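Local coordinates for protein beta-fructofuranosidase (Bifidobacterium adolescentis, PDB 6NOB) that probably hydrolyses terminal beta-fructofuranosyl residues of sucrose and related fructosides, as a glycoside hydrolase of family 32, at residues Val31-Gly36 with Ala40-Thr45; Val65-Ser70 with Val93-Ser98; Pro97-Trp102 with Phe125-Asn130. All coordinates share one frame; numbering follows the deposited sequence.

The three contacts step inward from the N-terminal beta-sandwich towards the propeller expected of family 32, their centres about 37, 30 and 19 Å from the centre of the chain. Contacts 1 and 2, about 12 Å apart between centres, share a sheet: T32 O meets A68 N and A34 O meets T66 N, each at 2.9 Å, in probable hydrogen bonds. Contacts 2 and 3 lie about 13 Å apart between centres, overlap at P97 and S98, and are tied where N94 ND2 meets D99 O at 3.0 Å. Contacts 1 and 3 do not touch, their nearest atoms about 12 Å apart. Segment 125-130 of contact 3 runs on into the WMNDPNG motif, whose aspartate is the nucleophile in family relatives.

Contact 1 (Val31-Gly36 with Ala40-Thr45); sequences VTVADG and AIAAHT
A beta hairpin with a classic bulge, in which I41 and A42 together face the single residue V33, joins V31-A34 to A40-T45. The two short strands run antiparallel at 167°. At the far end from the turn V31 and H44 form a hydrogen-bonded pair, V31 N giving to H44 O at 2.9 Å and H44 N to V31 O at 2.8 Å. T32 and A43 follow as a non-hydrogen-bonded pair, with T32 CG2 and A43 CB touching at 3.8 Å. Next, V33 N gives to A42 O at 2.9 Å, while the carbonyl of V33 is gripped twice: I41 N reaches V33 O at 2.6 Å and A42 N reaches it at 3.2 Å, both from the same face of the carbonyl plane. This shared carbonyl is the signature of the bulge, which shifts the register by one, so that A34 stands opposite A40. At the bulge the CB of I41 points towards the partner strand. With CG1 anti to the carbonyl carbon (chi1 -63°) and the chain then extended (chi2 -179°), CD1 of I41 lies alongside the backbone leaving the strand and meets D35 CB at 3.7 Å. D35 itself ties the turn, its OD1 accepting from V39 N. V33 CG2 rests against A42 CB at 4.2 Å, and the H44 ring turns an edge to that same methyl. V31, V33, A42 and H44 thus line one face, T32, A34, A40 and A43 the other. The first face packs over strand 52-58 of the second sheet, with V31 and H44 on F55 and A42 on I57. In its own sheet, strand 40-45 is outermost, and the far edge of strand 30-34 is bonded to strand 64-70 through T32 to A68 and A34 to T66.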
ATOM      1  N   VAL A  31      17.345  24.640  15.520  1.00 53.60           N
ATOM      2  CA  VAL A  31      18.319  23.688  15.004  1.00 51.72           C
ATOM      3  C   VAL A  31      19.510  24.477  14.484  1.00 54.95           C
ATOM      4  O   VAL A  31      19.340  25.472  13.770  1.00 58.28           O
ATOM      5  CB  VAL A  31      17.736  22.799  13.888  1.00 52.31           C
ATOM      6  CG1 VAL A  31      18.712  21.683  13.548  1.00 48.68           C
ATOM      7  CG2 VAL A  31      16.389  22.237  14.302  1.00 54.10           C
ATOM      8  N   THR A  32      20.712  24.041  14.844  1.00 55.17           N
ATOM      9  CA  THR A  32      21.927  24.688  14.380  1.00 57.36           C
ATOM     10  C   THR A  32      22.896  23.647  13.842  1.00 59.37           C
ATOM     11  O   THR A  32      22.827  22.463  14.182  1.00 57.77           O
ATOM     12  CB  THR A  32      22.598  25.505  15.492  1.00 60.72           C
ATOM     13  OG1 THR A  32      22.710  24.706  16.676  1.00 64.00           O
ATOM     14  CG2 THR A  32      21.783  26.753  15.797  1.00 62.71           C
ATOM     15  N   VAL A  33      23.793  24.110  12.974  1.00 59.82           N
ATOM     16  CA  VAL A  33      24.856  23.293  12.402  1.00 57.29           C
ATOM     17  C   VAL A  33      26.172  24.029  12.600  1.00 63.06           C
ATOM     18  O   VAL A  33      26.243  25.249  12.416  1.00 69.36           O
ATOM     19  CB  VAL A  33      24.618  22.996  10.905  1.00 56.04           C
ATOM     20  CG1 VAL A  33      25.549  21.890  10.426  1.00 50.85           C
ATOM     21  CG2 VAL A  33      23.164  22.616  10.653  1.00 45.81           C
ATOM     22  N   ALA A  34      27.210  23.289  12.985  1.00 64.61           N
ATOM     23  CA  ALA A  34      28.538  23.843  13.198  1.00 62.96           C
ATOM     24  C   ALA A  34      29.573  22.957  12.519  1.00 66.73           C
ATOM     25  O   ALA A  34      29.380  21.745  12.387  1.00 69.54           O
ATOM     26  CB  ALA A  34      28.857  23.976  14.691  1.00 58.43           C
ATOM     27  N   ASP A  35      30.676  23.566  12.089  1.00 68.03           N
ATOM     28  CA  ASP A  35      31.706  22.829  11.367  1.00 72.99           C
ATOM     29  C   ASP A  35      32.582  22.055  12.355  1.00 72.21           C
ATOM     30  O   ASP A  35      32.295  21.978  13.553  1.00 71.55           O
ATOM     31  CB  ASP A  35      32.504  23.772  10.461  1.00 79.68           C
ATOM     32  CG  ASP A  35      33.460  24.688  11.225  1.00 85.77           C
ATOM     33  OD1 ASP A  35      33.487  24.673  12.474  1.00 88.83           O
ATOM     34  OD2 ASP A  35      34.202  25.435  10.553  1.00 88.45           O
ATOM     35  N   GLY A  36      33.676  21.475  11.851  1.00 72.48           N
ATOM     36  CA  GLY A  36      34.511  20.625  12.682  1.00 74.28           C
ATOM     37  C   GLY A  36      35.140  21.344  13.858  1.00 81.21           C
ATOM     38  O   GLY A  36      35.375  20.737  14.906  1.00 85.22           O
ATOM     39  N   ALA A  40      29.887  28.174  13.611  1.00 72.05           N
ATOM     40  CA  ALA A  40      28.490  28.016  13.230  1.00 68.68           C
ATOM     41  C   ALA A  40      28.335  28.038  11.715  1.00 69.30           C
ATOM     42  O   ALA A  40      28.922  28.877  11.028  1.00 73.56           O
ATOM     43  CB  ALA A  40      27.644  29.121  13.862  1.00 63.14           C
ATOM     44  N   ILE A  41      27.540  27.103  11.200  1.00 66.08           N
ATOM     45  CA  ILE A  41      27.240  27.023   9.777  1.00 66.31           C
ATOM     46  C   ILE A  41      25.831  27.517   9.474  1.00 67.39           C
ATOM     47  O   ILE A  41      25.621  28.238   8.498  1.00 70.29           O
ATOM     48  CB  ILE A  41      27.437  25.577   9.268  1.00 67.89           C
ATOM     49  CG1 ILE A  41      28.893  25.136   9.417  1.00 72.88           C
ATOM     50  CG2 ILE A  41      26.992  25.449   7.818  1.00 66.22           C
ATOM     51  CD1 ILE A  41      29.143  23.729   8.912  1.00 73.91           C
ATOM     52  N   ALA A  42      24.857  27.140  10.302  1.00 63.35           N
ATOM     53  CA  ALA A  42      23.466  27.490  10.061  1.00 60.52           C
ATOM     54  C   ALA A  42      22.717  27.549  11.382  1.00 60.79           C
ATOM     55  O   ALA A  42      23.077  26.873  12.349  1.00 60.72           O
ATOM     56  CB  ALA A  42      22.789  26.486   9.123  1.00 56.90           C
ATOM     57  N   ALA A  43      21.666  28.366  11.409  1.00 62.78           N
ATOM     58  CA  ALA A  43      20.775  28.469  12.560  1.00 59.79           C
ATOM     59  C   ALA A  43      19.356  28.644  12.047  1.00 58.86           C
ATOM     60  O   ALA A  43      19.063  29.620  11.350  1.00 58.72           O
ATOM     61  CB  ALA A  43      21.168  29.633  13.474  1.00 56.87           C
ATOM     62  N   HIS A  44      18.483  27.699  12.382  1.00 59.51           N
ATOM     63  CA  HIS A  44      17.095  27.716  11.948  1.00 58.21           C
ATOM     64  C   HIS A  44      16.172  27.686  13.157  1.00 57.86           C
ATOM     65  O   HIS A  44      16.469  27.052  14.170  1.00 60.60           O
ATOM     66  CB  HIS A  44      16.784  26.531  11.027  1.00 56.34           C
ATOM     67  CG  HIS A  44      17.494  26.588   9.711  1.00 58.88           C
ATOM     68  ND1 HIS A  44      16.827  26.597   8.506  1.00 60.30           N
ATOM     69  CD2 HIS A  44      18.814  26.642   9.411  1.00 60.61           C
ATOM     70  CE1 HIS A  44      17.704  26.654   7.520  1.00 60.55           C
ATOM     71  NE2 HIS A  44      18.917  26.683   8.042  1.00 61.96           N
ATOM     72  N   THR A  45      15.044  28.378  13.041  1.00 52.25           N
ATOM     73  CA  THR A  45      14.049  28.431  14.100  1.00 52.75           C
ATOM     74  C   THR A  45      12.722  27.912  13.570  1.00 53.82           C
ATOM     75  O   THR A  45      12.287  28.307  12.483  1.00 54.77           O
ATOM     76  CB  THR A  45      13.884  29.856  14.635  1.00 54.97           C
ATOM     77  OG1 THR A  45      15.134  30.313  15.167  1.00 61.41           O
ATOM     78  CG2 THR A  45      12.828  29.894  15.730  1.00 52.93           C
TER

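Contact 2 (Val65-Ser70 with Val93-Ser98); sequences VTVAAS and VNMNPS
M95 reaches from its loop to strand 65-70 and carries the whole contact with the end of its side chain. The chain is stretched out, chi2 172° and chi3 175°, and this length lets it bridge the 8.7 Å between M95 CA and V67 CA. It crosses the V67 side chain at a slant. The tight part is small and apolar: M95 SD lies 3.6 Å from V67 CG1, and M95 CE comes equally near, at 3.6 Å from V67 CG1. The same methyl carbon also meets the strand backbone, with M95 CE 3.4 Å from V67 O, and lies 3.9 Å from A69 CB. V67 and A69 both point towards the loop, as alternate residues of a strand do, and V67 sets CG1 beside its own carbonyl carbon (chi1 -171°), which places that methyl next to the sulfur. No hydrogen bond crosses here. The setting is a beta-sandwich: strand 64-70 belongs to one four-stranded antiparallel sheet, and the loop leaves strand 91-92 at the edge of the other, so M95 lies between the two sheets, touching I7 of strand 5-10 and V74 of strand 72-80. Beyond the methionine the contact thins out. A68 turns its methyl away to the partly exposed face of the sheet, and the loop moves off towards exposed S98, held by bonds of its own instead. Two Asx turns follow one another: N96 N gives to N94 OD1 at 3.1 Å, and S98 N gives to N96 OD1 at 3.1 Å, each donor standing above the plane of the amide carbonyl that accepts it. N96 OD1 has a second donor in R75 NH1, and N94 ND2 gives to the carbonyls of D99 and P103.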
ATOM      1  N   VAL A  65      29.972  17.674  10.320  1.00 57.13           N
ATOM      2  CA  VAL A  65      29.274  18.782  10.952  1.00 60.26           C
ATOM      3  C   VAL A  65      28.554  18.277  12.195  1.00 61.69           C
ATOM      4  O   VAL A  65      28.256  17.089  12.337  1.00 61.25           O
ATOM      5  CB  VAL A  65      28.279  19.464   9.991  1.00 58.14           C
ATOM      6  CG1 VAL A  65      29.002  20.000   8.768  1.00 60.23           C
ATOM      7  CG2 VAL A  65      27.183  18.491   9.583  1.00 50.44           C
ATOM      8  N   THR A  66      28.273  19.208  13.101  1.00 60.31           N
ATOM      9  CA  THR A  66      27.578  18.930  14.351  1.00 57.39           C
ATOM     10  C   THR A  66      26.188  19.547  14.283  1.00 59.55           C
ATOM     11  O   THR A  66      26.054  20.754  14.056  1.00 59.54           O
ATOM     12  CB  THR A  66      28.354  19.490  15.544  1.00 57.16           C
ATOM     13  OG1 THR A  66      29.591  18.780  15.690  1.00 62.19           O
ATOM     14  CG2 THR A  66      27.540  19.360  16.821  1.00 56.53           C
ATOM     15  N   VAL A  67      25.163  18.722  14.473  1.00 58.20           N
ATOM     16  CA  VAL A  67      23.772  19.159  14.429  1.00 54.67           C
ATOM     17  C   VAL A  67      23.247  19.220  15.856  1.00 60.11           C
ATOM     18  O   VAL A  67      23.367  18.247  16.611  1.00 61.99           O
ATOM     19  CB  VAL A  67      22.912  18.222  13.563  1.00 50.61           C
ATOM     20  CG1 VAL A  67      21.530  18.820  13.348  1.00 47.76           C
ATOM     21  CG2 VAL A  67      23.601  17.948  12.232  1.00 45.19           C
ATOM     22  N   ALA A  68      22.666  20.360  16.224  1.00 60.16           N
ATOM     23  CA  ALA A  68      22.218  20.604  17.587  1.00 59.51           C
ATOM     24  C   ALA A  68      20.746  20.979  17.581  1.00 59.72           C
ATOM     25  O   ALA A  68      20.321  21.831  16.792  1.00 56.18           O
ATOM     26  CB  ALA A  68      23.042  21.713  18.249  1.00 59.96           C
ATOM     27  N   ALA A  69      19.974  20.346  18.460  1.00 59.31           N
ATOM     28  CA  ALA A  69      18.558  20.638  18.630  1.00 51.29           C
ATOM     29  C   ALA A  69      18.309  21.152  20.041  1.00 54.72           C
ATOM     30  O   ALA A  69      18.935  20.693  20.999  1.00 58.75           O
ATOM     31  CB  ALA A  69      17.701  19.398  18.372  1.00 47.75           C
ATOM     32  N   SER A  70      17.393  22.109  20.162  1.00 54.71           N
ATOM     33  CA  SER A  70      16.979  22.615  21.462  1.00 62.16           C
ATOM     34  C   SER A  70      15.550  23.116  21.339  1.00 61.14           C
ATOM     35  O   SER A  70      15.231  23.867  20.413  1.00 57.80           O
ATOM     36  CB  SER A  70      17.906  23.734  21.954  1.00 69.72           C
ATOM     37  OG  SER A  70      17.784  23.933  23.355  1.00 80.18           O
ATOM     38  N   VAL A  93      19.406   9.917   8.356  1.00 52.53           N
ATOM     39  CA  VAL A  93      20.082  10.544   9.487  1.00 54.29           C
ATOM     40  C   VAL A  93      19.224  10.322  10.725  1.00 51.85           C
ATOM     41  O   VAL A  93      18.033  10.656  10.727  1.00 48.57           O
ATOM     42  CB  VAL A  93      20.327  12.045   9.245  1.00 51.53           C
ATOM     43  CG1 VAL A  93      20.841  12.709  10.515  1.00 50.90           C
ATOM     44  CG2 VAL A  93      21.317  12.242   8.104  1.00 44.77           C
ATOM     45  N   ASN A  94      19.825   9.754  11.768  1.00 52.51           N
ATOM     46  CA  ASN A  94      19.116   9.405  12.997  1.00 53.91           C
ATOM     47  C   ASN A  94      19.404  10.469  14.050  1.00 55.99           C
ATOM     48  O   ASN A  94      20.477  10.487  14.657  1.00 54.78           O
ATOM     49  CB  ASN A  94      19.531   8.019  13.483  1.00 50.76           C
ATOM     50  CG  ASN A  94      19.021   7.711  14.881  1.00 51.27           C
ATOM     51  OD1 ASN A  94      17.972   8.205  15.303  1.00 47.95           O
ATOM     52  ND2 ASN A  94      19.773   6.896  15.614  1.00 52.48           N
ATOM     53  N   MET A  95      18.434  11.358  14.268  1.00 56.04           N
ATOM     54  CA  MET A  95      18.491  12.319  15.361  1.00 52.27           C
ATOM     55  C   MET A  95      17.349  12.103  16.345  1.00 51.01           C
ATOM     56  O   MET A  95      16.998  13.015  17.102  1.00 54.66           O
ATOM     57  CB  MET A  95      18.477  13.751  14.825  1.00 51.46           C
ATOM     58  CG  MET A  95      19.227  14.735  15.703  1.00 55.06           C
ATOM     59  SD  MET A  95      19.414  16.361  14.953  1.00 54.32           S
ATOM     60  CE  MET A  95      20.173  17.247  16.315  1.00 53.45           C
ATOM     61  N   ASN A  96      16.757  10.910  16.341  1.00 49.50           N
ATOM     62  CA  ASN A  96      15.672  10.586  17.254  1.00 48.44           C
ATOM     63  C   ASN A  96      16.250  10.042  18.553  1.00 48.65           C
ATOM     64  O   ASN A  96      16.873   8.971  18.539  1.00 47.96           O
ATOM     65  CB  ASN A  96      14.734   9.566  16.626  1.00 48.52           C
ATOM     66  CG  ASN A  96      13.391   9.493  17.325  1.00 52.98           C
ATOM     67  OD1 ASN A  96      13.277   9.799  18.513  1.00 59.60           O
ATOM     68  ND2 ASN A  96      12.361   9.081  16.590  1.00 47.92           N
ATOM     69  N   PRO A  97      16.079  10.732  19.683  1.00 51.28           N
ATOM     70  CA  PRO A  97      16.634  10.225  20.949  1.00 52.17           C
ATOM     71  C   PRO A  97      16.074   8.874  21.364  1.00 51.58           C
ATOM     72  O   PRO A  97      16.685   8.199  22.201  1.00 54.17           O
ATOM     73  CB  PRO A  97      16.261  11.319  21.961  1.00 50.27           C
ATOM     74  CG  PRO A  97      16.009  12.547  21.130  1.00 52.28           C
ATOM     75  CD  PRO A  97      15.440  12.049  19.840  1.00 49.96           C
ATOM     76  N   SER A  98      14.935   8.457  20.808  1.00 50.36           N
ATOM     77  CA  SER A  98      14.359   7.156  21.133  1.00 55.94           C
ATOM     78  C   SER A  98      14.978   6.020  20.328  1.00 60.11           C
ATOM     79  O   SER A  98      14.928   4.866  20.767  1.00 59.11           O
ATOM     80  CB  SER A  98      12.845   7.177  20.903  1.00 53.64           C
ATOM     81  OG  SER A  98      12.210   8.152  21.716  1.00 69.78           O
TER

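Contact 3 (Pro97-Trp102 with Phe125-Asn130); sequences PSDTDW and FARWMN
D99 and R127 meet from opposite directions in an end-on salt bridge, joining the loop after the N-terminal sandwich to strand 127-138, a strand of the propeller expected in family 32. Carboxylate and guanidinium planes are only 15° apart. Both terminal nitrogens of R127 converge on one oxygen, NH2 at 3.1 Å and NH1 at 3.2 Å from D99 OD2, which receives them through its syn lone pair; R127 NH2 adds a weak bond to D99 OD1 at 3.3 Å. The arginine reaches this position by bending at chi2 (-68°) and chi3 (90°), which also lays one face of its guanidinium under A126 CB. Each group has a second partner: D99 OD1 accepts from C466 N, and R127 NH1 gives to the carbonyl of R75. An alanine in place of D99 is likely to leave the buried R127 without its opposite charge and C466 N without this acceptor. W102, whose NE1 gives to Q110 O, aims its ring edge at the same segment: CH2 lies 4.0 Å from A126 CB and, near the ring plane, 3.5 Å from F125 O, an oxygen that also accepts from R117 NH2.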
ATOM      1  N   PRO A  97      16.079  10.732  19.683  1.00 51.28           N
ATOM      2  CA  PRO A  97      16.634  10.225  20.949  1.00 52.17           C
ATOM      3  C   PRO A  97      16.074   8.874  21.364  1.00 51.58           C
ATOM      4  O   PRO A  97      16.685   8.199  22.201  1.00 54.17           O
ATOM      5  CB  PRO A  97      16.261  11.319  21.961  1.00 50.27           C
ATOM      6  CG  PRO A  97      16.009  12.547  21.130  1.00 52.28           C
ATOM      7  CD  PRO A  97      15.440  12.049  19.840  1.00 49.96           C
ATOM      8  N   SER A  98      14.935   8.457  20.808  1.00 50.36           N
ATOM      9  CA  SER A  98      14.359   7.156  21.133  1.00 55.94           C
ATOM     10  C   SER A  98      14.978   6.020  20.328  1.00 60.11           C
ATOM     11  O   SER A  98      14.928   4.866  20.767  1.00 59.11           O
ATOM     12  CB  SER A  98      12.845   7.177  20.903  1.00 53.64           C
ATOM     13  OG  SER A  98      12.210   8.152  21.716  1.00 69.78           O
ATOM     14  N   ASP A  99      15.557   6.317  19.165  1.00 58.13           N
ATOM     15  CA  ASP A  99      16.188   5.295  18.329  1.00 58.72           C
ATOM     16  C   ASP A  99      17.650   5.128  18.751  1.00 61.74           C
ATOM     17  O   ASP A  99      18.589   5.509  18.051  1.00 57.23           O
ATOM     18  CB  ASP A  99      16.064   5.662  16.854  1.00 54.13           C
ATOM     19  CG  ASP A  99      14.638   5.561  16.341  1.00 55.28           C
ATOM     20  OD1 ASP A  99      13.878   4.706  16.840  1.00 60.36           O
ATOM     21  OD2 ASP A  99      14.278   6.336  15.429  1.00 51.89           O
ATOM     22  N   THR A 100      17.828   4.535  19.933  1.00 65.28           N
ATOM     23  CA  THR A 100      19.160   4.414  20.516  1.00 68.18           C
ATOM     24  C   THR A 100      19.971   3.266  19.930  1.00 65.51           C
ATOM     25  O   THR A 100      21.205   3.306  19.991  1.00 65.14           O
ATOM     26  CB  THR A 100      19.066   4.243  22.034  1.00 67.83           C
ATOM     27  OG1 THR A 100      18.324   3.056  22.337  1.00 72.30           O
ATOM     28  CG2 THR A 100      18.380   5.447  22.667  1.00 58.75           C
ATOM     29  N   ASP A 101      19.317   2.249  19.367  1.00 64.24           N
ATOM     30  CA  ASP A 101      20.044   1.150  18.743  1.00 63.73           C
ATOM     31  C   ASP A 101      20.712   1.549  17.435  1.00 59.35           C
ATOM     32  O   ASP A 101      21.457   0.741  16.871  1.00 58.94           O
ATOM     33  CB  ASP A 101      19.105  -0.034  18.499  1.00 69.08           C
ATOM     34  CG  ASP A 101      18.865  -0.858  19.749  1.00 75.21           C
ATOM     35  OD1 ASP A 101      19.327  -0.444  20.834  1.00 76.06           O
ATOM     36  OD2 ASP A 101      18.218  -1.923  19.644  1.00 76.20           O
ATOM     37  N   TRP A 102      20.469   2.765  16.937  1.00 57.07           N
ATOM     38  CA  TRP A 102      21.094   3.239  15.715  1.00 57.88           C
ATOM     39  C   TRP A 102      22.080   4.360  16.014  1.00 58.61           C
ATOM     40  O   TRP A 102      21.816   5.202  16.880  1.00 59.92           O
ATOM     41  CB  TRP A 102      20.054   3.761  14.718  1.00 57.13           C
ATOM     42  CG  TRP A 102      19.233   2.707  14.051  1.00 54.69           C
ATOM     43  CD1 TRP A 102      19.521   1.377  13.946  1.00 53.70           C
ATOM     44  CD2 TRP A 102      17.979   2.900  13.388  1.00 48.78           C
ATOM     45  NE1 TRP A 102      18.522   0.729  13.261  1.00 48.86           N
ATOM     46  CE2 TRP A 102      17.564   1.642  12.904  1.00 48.10           C
ATOM     47  CE3 TRP A 102      17.167   4.014  13.153  1.00 48.28           C
ATOM     48  CZ2 TRP A 102      16.372   1.468  12.203  1.00 49.43           C
ATOM     49  CZ3 TRP A 102      15.987   3.840  12.457  1.00 48.43           C
ATOM     50  CH2 TRP A 102      15.600   2.576  11.989  1.00 47.40           C
ATOM     51  N   PHE A 125      12.463   3.613   6.203  1.00 40.10           N
ATOM     52  CA  PHE A 125      13.512   3.522   7.215  1.00 40.99           C
ATOM     53  C   PHE A 125      12.919   3.238   8.588  1.00 44.60           C
ATOM     54  O   PHE A 125      13.369   2.337   9.303  1.00 44.78           O
ATOM     55  CB  PHE A 125      14.326   4.818   7.252  1.00 40.96           C
ATOM     56  CG  PHE A 125      15.099   5.093   5.997  1.00 42.79           C
ATOM     57  CD1 PHE A 125      15.979   4.155   5.486  1.00 47.24           C
ATOM     58  CD2 PHE A 125      14.952   6.300   5.333  1.00 40.19           C
ATOM     59  CE1 PHE A 125      16.696   4.415   4.332  1.00 45.40           C
ATOM     60  CE2 PHE A 125      15.664   6.564   4.180  1.00 43.20           C
ATOM     61  CZ  PHE A 125      16.539   5.623   3.680  1.00 42.29           C
ATOM     62  N   ALA A 126      11.895   3.998   8.961  1.00 46.92           N
ATOM     63  CA  ALA A 126      11.207   3.855  10.236  1.00 40.56           C
ATOM     64  C   ALA A 126       9.867   4.573  10.119  1.00 42.33           C
ATOM     65  O   ALA A 126       9.482   5.021   9.033  1.00 41.04           O
ATOM     66  CB  ALA A 126      12.063   4.406  11.381  1.00 33.71           C
ATOM     67  N   ARG A 127       9.161   4.691  11.246  1.00 44.28           N
ATOM     68  CA  ARG A 127       7.883   5.393  11.334  1.00 42.29           C
ATOM     69  C   ARG A 127       6.796   4.688  10.523  1.00 41.02           C
ATOM     70  O   ARG A 127       6.911   3.492  10.237  1.00 43.94           O
ATOM     71  CB  ARG A 127       8.038   6.855  10.895  1.00 41.10           C
ATOM     72  CG  ARG A 127       9.265   7.568  11.477  1.00 46.03           C
ATOM     73  CD  ARG A 127       9.159   7.792  12.986  1.00 45.61           C
ATOM     74  NE  ARG A 127       9.700   6.678  13.764  1.00 45.23           N
ATOM     75  CZ  ARG A 127      10.984   6.534  14.075  1.00 44.33           C
ATOM     76  NH1 ARG A 127      11.873   7.429  13.667  1.00 45.62           N
ATOM     77  NH2 ARG A 127      11.385   5.490  14.789  1.00 40.99           N
ATOM     78  N   TRP A 128       5.742   5.414  10.151  1.00 42.79           N
ATOM     79  CA  TRP A 128       4.511   4.824   9.634  1.00 41.63           C
ATOM     80  C   TRP A 128       4.389   5.005   8.126  1.00 42.13           C
ATOM     81  O   TRP A 128       4.728   6.062   7.586  1.00 43.62           O
ATOM     82  CB  TRP A 128       3.286   5.443  10.317  1.00 33.52           C
ATOM     83  CG  TRP A 128       1.975   5.158   9.629  1.00 37.23           C
ATOM     84  CD1 TRP A 128       1.457   5.806   8.540  1.00 37.81           C
ATOM     85  CD2 TRP A 128       1.005   4.169  10.002  1.00 42.00           C
ATOM     86  NE1 TRP A 128       0.237   5.271   8.206  1.00 39.66           N
ATOM     87  CE2 TRP A 128      -0.065   4.267   9.088  1.00 41.62           C
ATOM     88  CE3 TRP A 128       0.939   3.207  11.015  1.00 38.70           C
ATOM     89  CZ2 TRP A 128      -1.186   3.441   9.159  1.00 35.16           C
ATOM     90  CZ3 TRP A 128      -0.177   2.388  11.083  1.00 35.31           C
ATOM     91  CH2 TRP A 128      -1.224   2.513  10.161  1.00 30.40           C
ATOM     92  N   MET A 129       3.857   3.976   7.462  1.00 38.77           N
ATOM     93  CA  MET A 129       3.545   4.020   6.039  1.00 37.25           C
ATOM     94  C   MET A 129       2.274   3.221   5.775  1.00 39.80           C
ATOM     95  O   MET A 129       2.087   2.149   6.359  1.00 39.06           O
ATOM     96  CB  MET A 129       4.700   3.450   5.203  1.00 33.51           C
ATOM     97  CG  MET A 129       4.339   3.176   3.747  1.00 32.79           C
ATOM     98  SD  MET A 129       5.651   2.363   2.812  1.00 37.39           S
ATOM     99  CE  MET A 129       5.495   0.677   3.389  1.00 34.78           C
ATOM    100  N   ASN A 130       1.397   3.738   4.902  1.00 33.66           N
ATOM    101  CA  ASN A 130       0.326   2.887   4.386  1.00 35.83           C
ATOM    102  C   ASN A 130       0.267   2.875   2.854  1.00 37.07           C
ATOM    103  O   ASN A 130       1.170   2.323   2.215  1.00 36.82           O
ATOM    104  CB  ASN A 130      -1.043   3.248   5.003  1.00 29.61           C
ATOM    105  CG  ASN A 130      -1.308   4.738   5.093  1.00 31.62           C
ATOM    106  OD1 ASN A 130      -0.605   5.468   5.787  1.00 34.27           O
ATOM    107  ND2 ASN A 130      -2.375   5.185   4.438  1.00 29.83           N
TER